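Local coordinates for cell wall mannoprotein 1 (Neosartorya fumigata, PDB 5J5L) that binds arachidonic acid inside a helical bundle and is probably a constitutive cell wall protein that serves as an antigen for the host humoral response, at residues A55-S66 against A120-D129; L104-D115 against D141-S152. All coordinates share one frame; numbering follows the deposited sequence. Where two conformers were deposited one is given.

Contact 1 (A55-S66 against A120-D129)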
loop_
_atom_site.group_PDB
_atom_site.type_symbol
_atom_site.label_atom_id
_atom_site.label_comp_id
_atom_site.label_asym_id
_atom_site.label_seq_id
_atom_site.Cartn_x
_atom_site.Cartn_y
_atom_site.Cartn_z
ATOM N N ALA A 55 -2.134 7.836 12.745
ATOM C CA ALA A 55 -0.741 7.874 13.200
ATOM C C ALA A 55 -0.354 9.289 13.616
ATOM O O ALA A 55 0.305 9.473 14.652
ATOM C CB ALA A 55 0.196 7.383 12.105
ATOM N N LYS A 56 -0.770 10.279 12.822
ATOM C CA LYS A 56 -0.509 11.690 13.164
ATOM C C LYS A 56 -1.160 12.100 14.478
ATOM O O LYS A 56 -0.673 13.010 15.157
ATOM C CB LYS A 56 -0.978 12.626 12.053
ATOM C CG LYS A 56 -0.107 12.573 10.813
ATOM C CD LYS A 56 -0.510 13.663 9.838
ATOM C CE LYS A 56 0.231 13.535 8.522
ATOM N NZ LYS A 56 -0.301 14.507 7.527
ATOM N N ALA A 57 -2.246 11.426 14.846
ATOM C CA ALA A 57 -2.954 11.719 16.091
ATOM C C ALA A 57 -2.416 10.958 17.314
ATOM O O ALA A 57 -2.946 11.119 18.416
ATOM C CB ALA A 57 -4.438 11.435 15.908
ATOM N N THR A 58 -1.349 10.184 17.136
ATOM C CA THR A 58 -0.883 9.221 18.139
ATOM C C THR A 58 0.432 9.667 18.806
ATOM O O THR A 58 1.293 10.263 18.151
ATOM C CB THR A 58 -0.735 7.834 17.484
ATOM O OG1 THR A 58 -2.026 7.380 17.078
ATOM C CG2 THR A 58 -0.143 6.819 18.449
ATOM N N SER A 59 0.560 9.405 20.113
ATOM C CA SER A 59 1.758 9.763 20.879
ATOM C C SER A 59 2.888 8.757 20.692
ATOM O O SER A 59 2.656 7.609 20.289
ATOM C CB SER A 59 1.436 9.852 22.379
ATOM O OG SER A 59 0.454 10.837 22.635
ATOM N N ALA A 60 4.108 9.184 21.013
ATOM C CA ALA A 60 5.283 8.304 20.947
ATOM C C ALA A 60 4.925 6.923 21.489
ATOM O O ALA A 60 4.410 6.793 22.608
ATOM C CB ALA A 60 6.435 8.892 21.750
ATOM N N LEU A 61 5.203 5.900 20.699
ATOM C CA LEU A 61 4.745 4.560 21.006
ATOM C C LEU A 61 5.620 3.905 22.063
ATOM O O LEU A 61 6.839 4.095 22.087
ATOM C CB LEU A 61 4.751 3.708 19.736
ATOM C CG LEU A 61 3.803 4.153 18.614
ATOM C CD1 LEU A 61 4.001 3.300 17.374
ATOM C CD2 LEU A 61 2.346 4.110 19.053
ATOM N N SER A 62 5.002 3.123 22.941
ATOM C CA SER A 62 5.755 2.235 23.827
ATOM C C SER A 62 6.644 1.304 22.981
ATOM O O SER A 62 6.455 1.192 21.757
ATOM C CB SER A 62 4.778 1.417 24.678
ATOM O OG SER A 62 4.105 0.454 23.887
ATOM N N ALA A 63 7.610 0.643 23.613
ATOM C CA ALA A 63 8.479 -0.292 22.895
ATOM C C ALA A 63 7.682 -1.423 22.245
ATOM O O ALA A 63 7.905 -1.755 21.088
ATOM C CB ALA A 63 9.538 -0.874 23.812
ATOM N N ALA A 64 6.757 -2.014 22.998
ATOM C CA ALA A 64 5.948 -3.120 22.479
ATOM C C ALA A 64 5.052 -2.654 21.334
ATOM O O ALA A 64 4.931 -3.334 20.313
ATOM C CB ALA A 64 5.118 -3.743 23.596
ATOM N N ASP A 65 4.438 -1.487 21.489
ATOM C CA ASP A 65 3.566 -0.955 20.432
ATOM C C ASP A 65 4.343 -0.565 19.176
ATOM O O ASP A 65 3.873 -0.775 18.054
ATOM C CB ASP A 65 2.741 0.235 20.935
ATOM C CG ASP A 65 1.622 -0.175 21.894
ATOM O OD1 ASP A 65 1.295 -1.374 21.991
ATOM O OD2 ASP A 65 1.042 0.713 22.552
ATOM N N SER A 66 5.517 0.020 19.366
ATOM C CA SER A 66 6.403 0.321 18.263
ATOM C C SER A 66 6.754 -0.954 17.485
ATOM O O SER A 66 6.702 -0.976 16.243
ATOM C CB SER A 66 7.664 1.000 18.779
ATOM O OG SER A 66 8.500 1.377 17.706
ATOM N N ALA A 120 4.773 9.035 8.869
ATOM C CA ALA A 120 4.008 9.262 10.093
ATOM C C ALA A 120 4.281 8.179 11.150
ATOM O O ALA A 120 4.354 8.475 12.348
ATOM C CB ALA A 120 2.519 9.353 9.783
ATOM N N LEU A 121 4.470 6.940 10.705
ATOM C CA LEU A 121 4.766 5.832 11.620
ATOM C C LEU A 121 6.202 5.926 12.126
ATOM O O LEU A 121 6.476 5.666 13.301
ATOM C CB LEU A 121 4.545 4.480 10.942
ATOM C CG LEU A 121 3.104 4.157 10.548
ATOM C CD1 LEU A 121 3.082 2.852 9.781
ATOM C CD2 LEU A 121 2.182 4.126 11.748
ATOM N N GLN A 122 7.117 6.333 11.257
ATOM C CA GLN A 122 8.497 6.575 11.690
ATOM C C GLN A 122 8.524 7.607 12.802
ATOM O O GLN A 122 9.343 7.506 13.710
ATOM C CB GLN A 122 9.375 7.053 10.535
ATOM C CG GLN A 122 9.711 5.962 9.529
ATOM C CD GLN A 122 10.501 6.478 8.344
ATOM O OE1 GLN A 122 11.492 7.201 8.503
ATOM N NE2 GLN A 122 10.064 6.097 7.127
ATOM N N ASP A 123 7.624 8.592 12.738
ATOM C CA ASP A 123 7.677 9.724 13.674
ATOM C C ASP A 123 7.374 9.283 15.106
ATOM O O ASP A 123 7.907 9.860 16.063
ATOM C CB ASP A 123 6.718 10.853 13.235
ATOM C CG ASP A 123 7.334 11.782 12.154
ATOM O OD1 ASP A 123 8.580 11.838 12.016
ATOM O OD2 ASP A 123 6.556 12.468 11.450
ATOM N N ILE A 124 6.553 8.243 15.246
ATOM C CA ILE A 124 6.112 7.759 16.556
ATOM C C ILE A 124 6.771 6.458 17.022
ATOM O O ILE A 124 6.612 6.054 18.175
ATOM C CB ILE A 124 4.574 7.650 16.625
ATOM C CG1 ILE A 124 4.036 6.632 15.613
ATOM C CG2 ILE A 124 3.956 9.029 16.417
ATOM C CD1 ILE A 124 2.544 6.423 15.733
ATOM N N ALA A 125 7.519 5.816 16.140
ATOM C CA ALA A 125 8.275 4.620 16.487
ATOM C C ALA A 125 9.518 4.937 17.331
ATOM O O ALA A 125 9.997 6.082 17.384
ATOM C CB ALA A 125 8.684 3.895 15.221
ATOM N N THR A 126 10.059 3.905 17.978
ATOM C CA THR A 126 11.347 4.025 18.647
ATOM C C THR A 126 12.444 4.334 17.617
ATOM O O THR A 126 12.280 4.106 16.412
ATOM C CB THR A 126 11.727 2.753 19.442
ATOM O OG1 THR A 126 11.913 1.656 18.541
ATOM C CG2 THR A 126 10.658 2.394 20.454
ATOM N N ALA A 127 13.555 4.884 18.098
ATOM C CA ALA A 127 14.646 5.266 17.209
ATOM C C ALA A 127 15.105 4.090 16.345
ATOM O O ALA A 127 15.289 4.233 15.138
ATOM C CB ALA A 127 15.813 5.822 18.007
ATOM N N THR A 128 15.266 2.925 16.964
ATOM C CA THR A 128 15.649 1.717 16.234
ATOM C C THR A 128 14.584 1.283 15.218
ATOM O O THR A 128 14.894 0.976 14.061
ATOM C CB THR A 128 15.934 0.562 17.211
ATOM O OG1 THR A 128 17.068 0.901 18.007
ATOM C CG2 THR A 128 16.229 -0.737 16.457
ATOM N N ASP A 129 13.328 1.258 15.648
ATOM C CA ASP A 129 12.248 0.834 14.765
ATOM C C ASP A 129 12.065 1.784 13.576
ATOM O O ASP A 129 11.684 1.350 12.485
ATOM C CB ASP A 129 10.927 0.705 15.538
ATOM C CG ASP A 129 10.862 -0.549 16.401
ATOM O OD1 ASP A 129 11.707 -1.454 16.235
ATOM O OD2 ASP A 129 9.959 -0.631 17.266
HETATM O O HOH W 1 2.878 10.644 13.182
HETATM O O HOH W 2 8.350 5.631 20.477
HETATM O O HOH W 3 10.482 -1.458 19.918
#
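The carboxylate of Asp129 takes the hydroxyl of Ser66 on the anti lone pair of OD2, with Ser66 OG as donor at 2.5 Å from Asp129 OD2, while the flat carbonyl group of Ile124 receives Leu61 N in its own plane. The two bonds join neighbouring ends of an all-helical bundle: the backbone bond ties the connection between helix 31-56 and helix 63-89 to that between helix 100-124 and helix 127-150, and the Ser66-Asp129 bond ties the first turns of the helices that follow. The backbone bond from Leu61 N to Ile124 O measures 2.9 Å and is nearly straight at the hydrogen (169°). Beside it, the side chain of Ile124 fills the bend of the longer connection. Its CG1 stands between the backbone N and the carbonyl carbon (chi1 63°), which brings CD1 against two methyl groups that lie at about a right angle to each other as seen from it, with 3.8 Å from Ile124 CD1 to Leu61 CD1 and the same to Thr58 CG2. The other branch, CG2, lies against the carbonyl oxygen of Thr58. Deeper in the bundle Ala55 CB packs on Ala120 CB and on one methyl of Leu121, and Ile6 of helix 3-26 covers Thr58, Leu121 and Ile124. Each following helix starts with an N-cap: Ser62 OG accepts from Asp65 N, and Thr126 OG1 accepts from Asp129 N. Ser66 serves the second of these starts as well. Its hydroxyl points away from the backbone N (chi1 -176°) and accepts from Thr126 N, 3.0 Å from Ser66 OG, linking the capping residue to the carboxylate of the first turn. A water completes the junction by donating to both Ala63 O and Asp129 OD2, 2.8 Å from each oxygen.

Contact 2 (L104-D115 against D141-S152); sequences LSDLNALQSKTD and DAAFSSAIAVFS. With ACD (arachidonic acid), chain B.
In an antiparallel helix pair that forms part of the arachidonic acid pocket, Gln111 of helix 100-124 lies over the ring of Phe144 from helix 127-150. The axes of segments 104-115 and 141-150 approach to 9.7 Å at a signed crossing angle of -162°. Gln111 CB makes a CH-pi contact over the ring face, 3.9 Å from the centroid of Phe144. Because the Gln111 chain is extended, with chi1 at -176°, its amide passes Phe144 CB on its way to Asp141. There Gln111 NE2 donates to Asp141 OD1 at 3.2 Å, coming from above the carboxylate plane, and two waters link the amide to Ser145 OG. Asp115 OD1 lies only 2.4 Å from Asp141 OD1, so one of the two acids probably holds a proton. Ile148 fits among Leu104, Leu107, Asn108 and Gln111, with its CG1 3.7 Å from Leu107 CB. Toward the lipid, Phe144 CZ comes within 3.9 Å of ACD C19, while Leu110 CD1 meets ACD C14 at 3.7 Å. Gln111, Phe144 and Ile148 thus act as reciprocal knobs in holes, the interlocking packing of an antiparallel helical bundle, here wrapped around a fatty-acid tail.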
loop_
_atom_site.group_PDB
_atom_site.type_symbol
_atom_site.label_atom_id
_atom_site.label_comp_id
_atom_site.label_asym_id
_atom_site.label_seq_id
_atom_site.Cartn_x
_atom_site.Cartn_y
_atom_site.Cartn_z
ATOM N N LEU A 104 -1.349 3.844 -13.886
ATOM C CA LEU A 104 -0.221 4.726 -13.578
ATOM C C LEU A 104 -0.640 5.763 -12.545
ATOM O O LEU A 104 0.088 6.000 -11.575
ATOM C CB LEU A 104 0.305 5.389 -14.842
ATOM C CG LEU A 104 1.564 6.237 -14.698
ATOM C CD1 LEU A 104 2.698 5.388 -14.127
ATOM C CD2 LEU A 104 1.953 6.828 -16.049
ATOM N N SER A 105 -1.818 6.349 -12.728
ATOM C CA SER A 105 -2.331 7.354 -11.785
ATOM C C SER A 105 -2.456 6.758 -10.390
ATOM O O SER A 105 -2.060 7.383 -9.384
ATOM C CB SER A 105 -3.684 7.885 -12.257
ATOM O OG SER A 105 -4.203 8.867 -11.370
ATOM N N ASP A 106 -3.016 5.552 -10.333
ATOM C CA ASP A 106 -3.194 4.825 -9.096
ATOM C C ASP A 106 -1.848 4.520 -8.435
ATOM O O ASP A 106 -1.684 4.735 -7.231
ATOM C CB ASP A 106 -3.926 3.492 -9.329
ATOM C CG ASP A 106 -5.411 3.654 -9.626
ATOM O OD1 ASP A 106 -5.970 4.774 -9.579
ATOM O OD2 ASP A 106 -6.034 2.596 -9.911
ATOM N N LEU A 107 -0.883 4.051 -9.213
ATOM C CA LEU A 107 0.441 3.724 -8.658
ATOM C C LEU A 107 1.096 4.948 -8.021
ATOM O O LEU A 107 1.631 4.852 -6.912
ATOM C CB LEU A 107 1.357 3.147 -9.720
ATOM C CG LEU A 107 1.050 1.714 -10.161
ATOM C CD1 LEU A 107 1.849 1.409 -11.416
ATOM C CD2 LEU A 107 1.372 0.714 -9.052
ATOM N N ASN A 108 1.045 6.080 -8.711
ATOM C CA ASN A 108 1.653 7.306 -8.176
ATOM C C ASN A 108 0.946 7.773 -6.903
ATOM O O ASN A 108 1.608 8.171 -5.932
ATOM C CB ASN A 108 1.668 8.390 -9.241
ATOM C CG ASN A 108 2.743 8.164 -10.274
ATOM O OD1 ASN A 108 3.901 7.912 -9.929
ATOM N ND2 ASN A 108 2.381 8.262 -11.552
ATOM N N ALA A 109 -0.396 7.708 -6.883
ATOM C CA ALA A 109 -1.166 8.060 -5.678
ATOM C C ALA A 109 -0.838 7.147 -4.517
ATOM O O ALA A 109 -0.624 7.599 -3.390
ATOM C CB ALA A 109 -2.664 8.022 -5.959
ATOM N N LEU A 110 -0.816 5.846 -4.780
ATOM C CA LEU A 110 -0.539 4.874 -3.733
ATOM C C LEU A 110 0.870 5.002 -3.169
ATOM O O LEU A 110 1.059 4.888 -1.946
ATOM C CB LEU A 110 -0.770 3.464 -4.261
ATOM C CG LEU A 110 -2.254 3.102 -4.446
ATOM C CD1 LEU A 110 -2.364 1.885 -5.359
ATOM C CD2 LEU A 110 -2.968 2.859 -3.119
ATOM N N GLN A 111 1.846 5.245 -4.038
ATOM C CA GLN A 111 3.203 5.456 -3.566
ATOM C C GLN A 111 3.238 6.698 -2.665
ATOM O O GLN A 111 3.821 6.654 -1.581
ATOM C CB GLN A 111 4.216 5.596 -4.688
ATOM C CG GLN A 111 5.618 5.726 -4.115
ATOM C CD GLN A 111 6.727 5.623 -5.120
ATOM O OE1 GLN A 111 6.544 5.854 -6.310
ATOM N NE2 GLN A 111 7.912 5.302 -4.627
ATOM N N SER A 112 2.653 7.809 -3.117
ATOM C CA SER A 112 2.646 9.033 -2.318
ATOM C C SER A 112 2.007 8.814 -0.949
ATOM O O SER A 112 2.544 9.240 0.105
ATOM C CB SER A 112 1.903 10.146 -3.067
ATOM O OG SER A 112 1.902 11.346 -2.321
ATOM N N LYS A 113 0.851 8.170 -0.966
ATOM C CA LYS A 113 0.076 7.961 0.258
ATOM C C LYS A 113 0.775 6.969 1.198
ATOM O O LYS A 113 0.783 7.170 2.422
ATOM C CB LYS A 113 -1.354 7.530 -0.071
ATOM C CG LYS A 113 -2.177 8.609 -0.754
ATOM C CD LYS A 113 -3.537 8.089 -1.186
ATOM C CE LYS A 113 -4.300 9.161 -1.951
ATOM N NZ LYS A 113 -4.514 10.391 -1.143
ATOM N N THR A 114 1.381 5.934 0.625
ATOM C CA THR A 114 2.132 4.947 1.421
ATOM C C THR A 114 3.390 5.594 2.032
ATOM O O THR A 114 3.730 5.353 3.201
ATOM C CB THR A 114 2.533 3.741 0.569
ATOM O OG1 THR A 114 1.345 3.133 0.047
ATOM C CG2 THR A 114 3.325 2.702 1.402
ATOM N N ASP A 115 4.068 6.424 1.252
ATOM C CA ASP A 115 5.236 7.140 1.773
ATOM C C ASP A 115 4.851 8.045 2.956
ATOM O O ASP A 115 5.591 8.137 3.951
ATOM C CB ASP A 115 5.905 7.947 0.662
ATOM C CG ASP A 115 6.642 7.072 -0.337
ATOM O OD1 ASP A 115 6.796 5.868 -0.054
ATOM O OD2 ASP A 115 7.068 7.581 -1.396
ATOM N N ASP A 141 9.178 1.350 -1.896
ATOM C CA ASP A 141 9.358 2.382 -2.928
ATOM C C ASP A 141 10.031 1.849 -4.201
ATOM O O ASP A 141 9.654 2.222 -5.309
ATOM C CB ASP A 141 10.142 3.578 -2.369
ATOM C CG ASP A 141 9.319 4.439 -1.427
ATOM O OD1 ASP A 141 8.076 4.487 -1.556
ATOM O OD2 ASP A 141 9.932 5.066 -0.534
ATOM N N ALA A 142 11.021 0.978 -4.046
ATOM C CA ALA A 142 11.662 0.334 -5.186
ATOM C C ALA A 142 10.653 -0.457 -6.013
ATOM O O ALA A 142 10.678 -0.424 -7.233
ATOM C CB ALA A 142 12.779 -0.585 -4.726
ATOM N N ALA A 143 9.778 -1.188 -5.329
ATOM C CA ALA A 143 8.768 -1.985 -6.016
ATOM C C ALA A 143 7.769 -1.110 -6.792
ATOM O O ALA A 143 7.438 -1.398 -7.944
ATOM C CB ALA A 143 8.045 -2.902 -5.037
ATOM N N PHE A 144 7.322 -0.025 -6.164
ATOM C CA PHE A 144 6.480 0.953 -6.844
ATOM C C PHE A 144 7.194 1.518 -8.078
ATOM O O PHE A 144 6.596 1.632 -9.150
ATOM C CB PHE A 144 6.109 2.119 -5.906
ATOM C CG PHE A 144 4.872 1.887 -5.084
ATOM C CD1 PHE A 144 3.622 1.772 -5.683
ATOM C CD2 PHE A 144 4.954 1.859 -3.700
ATOM C CE1 PHE A 144 2.490 1.591 -4.911
ATOM C CE2 PHE A 144 3.818 1.672 -2.925
ATOM C CZ PHE A 144 2.595 1.531 -3.532
ATOM N N SER A 145 8.459 1.887 -7.932
ATOM C CA SER A 145 9.222 2.484 -9.045
ATOM C C SER A 145 9.285 1.529 -10.225
ATOM O O SER A 145 9.162 1.939 -11.371
ATOM C CB SER A 145 10.636 2.870 -8.629
ATOM O OG SER A 145 10.599 3.813 -7.559
ATOM N N SER A 146 9.487 0.244 -9.951
ATOM C CA SER A 146 9.532 -0.740 -11.018
ATOM C C SER A 146 8.161 -0.827 -11.743
ATOM O O SER A 146 8.094 -0.790 -12.962
ATOM C CB SER A 146 9.990 -2.088 -10.448
ATOM O OG SER A 146 10.032 -3.082 -11.441
ATOM N N ALA A 147 7.073 -0.950 -10.994
ATOM C CA ALA A 147 5.740 -1.013 -11.606
ATOM C C ALA A 147 5.403 0.243 -12.392
ATOM O O ALA A 147 4.862 0.169 -13.490
ATOM C CB ALA A 147 4.680 -1.300 -10.559
ATOM N N ILE A 148 5.736 1.398 -11.830
ATOM C CA ILE A 148 5.550 2.671 -12.545
ATOM C C ILE A 148 6.315 2.707 -13.855
ATOM O O ILE A 148 5.785 3.140 -14.887
ATOM C CB ILE A 148 5.902 3.874 -11.628
ATOM C CG1 ILE A 148 4.841 4.025 -10.522
ATOM C CG2 ILE A 148 6.033 5.162 -12.433
ATOM C CD1 ILE A 148 5.309 4.845 -9.336
ATOM N N ALA A 149 7.567 2.245 -13.842
ATOM C CA ALA A 149 8.365 2.193 -15.055
ATOM C C ALA A 149 7.712 1.301 -16.086
ATOM O O ALA A 149 7.681 1.631 -17.258
ATOM C CB ALA A 149 9.772 1.708 -14.754
ATOM N N VAL A 150 7.187 0.159 -15.650
ATOM C CA VAL A 150 6.498 -0.750 -16.563
ATOM C C VAL A 150 5.291 -0.076 -17.233
ATOM O O VAL A 150 5.109 -0.218 -18.450
ATOM C CB VAL A 150 6.059 -2.057 -15.852
ATOM C CG1 VAL A 150 5.106 -2.860 -16.726
ATOM C CG2 VAL A 150 7.277 -2.898 -15.493
ATOM N N PHE A 151 4.499 0.664 -16.456
ATOM C CA PHE A 151 3.258 1.288 -16.944
ATOM C C PHE A 151 3.439 2.707 -17.497
ATOM O O PHE A 151 2.456 3.382 -17.808
ATOM C CB PHE A 151 2.172 1.231 -15.879
ATOM C CG PHE A 151 1.583 -0.142 -15.725
ATOM C CD1 PHE A 151 0.689 -0.622 -16.668
ATOM C CD2 PHE A 151 1.983 -0.975 -14.694
ATOM C CE1 PHE A 151 0.157 -1.896 -16.563
ATOM C CE2 PHE A 151 1.460 -2.260 -14.580
ATOM C CZ PHE A 151 0.549 -2.716 -15.514
ATOM N N SER A 152 4.682 3.156 -17.627
ATOM C CA SER A 152 4.955 4.415 -18.328
ATOM C C SER A 152 6.049 4.245 -19.374
ATOM O O SER A 152 6.008 3.309 -20.175
ATOM C CB SER A 152 5.319 5.525 -17.343
ATOM O OG SER A 152 6.352 5.141 -16.458
HETATM C C1 ACD B . -8.274 -5.261 -12.689
HETATM C C2 ACD B . -7.594 -3.914 -12.663
HETATM C C3 ACD B . -6.970 -3.623 -14.013
HETATM C C4 ACD B . -6.569 -2.150 -14.117
HETATM C C5 ACD B . -7.748 -1.262 -13.798
HETATM C C6 ACD B . -7.785 -0.351 -12.809
HETATM C C7 ACD B . -6.616 -0.027 -11.912
HETATM C C8 ACD B . -6.768 -0.609 -10.515
HETATM C C9 ACD B . -5.741 -1.077 -9.789
HETATM C C10 ACD B . -4.297 -1.152 -10.253
HETATM C C11 ACD B . -3.493 0.010 -9.730
HETATM C C12 ACD B . -2.471 -0.053 -8.865
HETATM C C13 ACD B . -1.915 -1.293 -8.195
HETATM C C14 ACD B . -2.697 -1.443 -6.902
HETATM C C15 ACD B . -2.201 -1.938 -5.763
HETATM C C16 ACD B . -0.779 -2.402 -5.614
HETATM C C17 ACD B . -0.426 -2.457 -4.135
HETATM C C18 ACD B . -0.347 -1.072 -3.519
HETATM C C19 ACD B . 0.155 -1.135 -2.096
HETATM C C20 ACD B . -0.300 0.014 -1.234
HETATM O O1 ACD B . -7.558 -6.220 -12.373
HETATM O O2 ACD B . -9.481 -5.370 -12.982
HETATM O O HOH W 4 8.671 5.838 -7.965
HETATM O O HOH W 5 11.012 5.570 -5.385
#

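How the contacts relate
Both contacts use helix 100-124 and helix 127-150, contact 2 packing them on each other and contact 1 setting their connection against that between helix 31-56 and helix 63-89. Contact 1 closes one end of the bundle, its centre about 19 Å from the centre of the chain, whereas contact 2 lies about 10 Å from that point and helps to line the lipid pocket. Their centres are about 25 Å apart, and the nearest atoms, about 5 Å apart, do not touch. Arachidonic acid meets contact 2 directly; in contact 1 the side chain of Leu121 is about 12 Å from the bound arachidonic acid. The turn between the two shared helices belongs to contact 1.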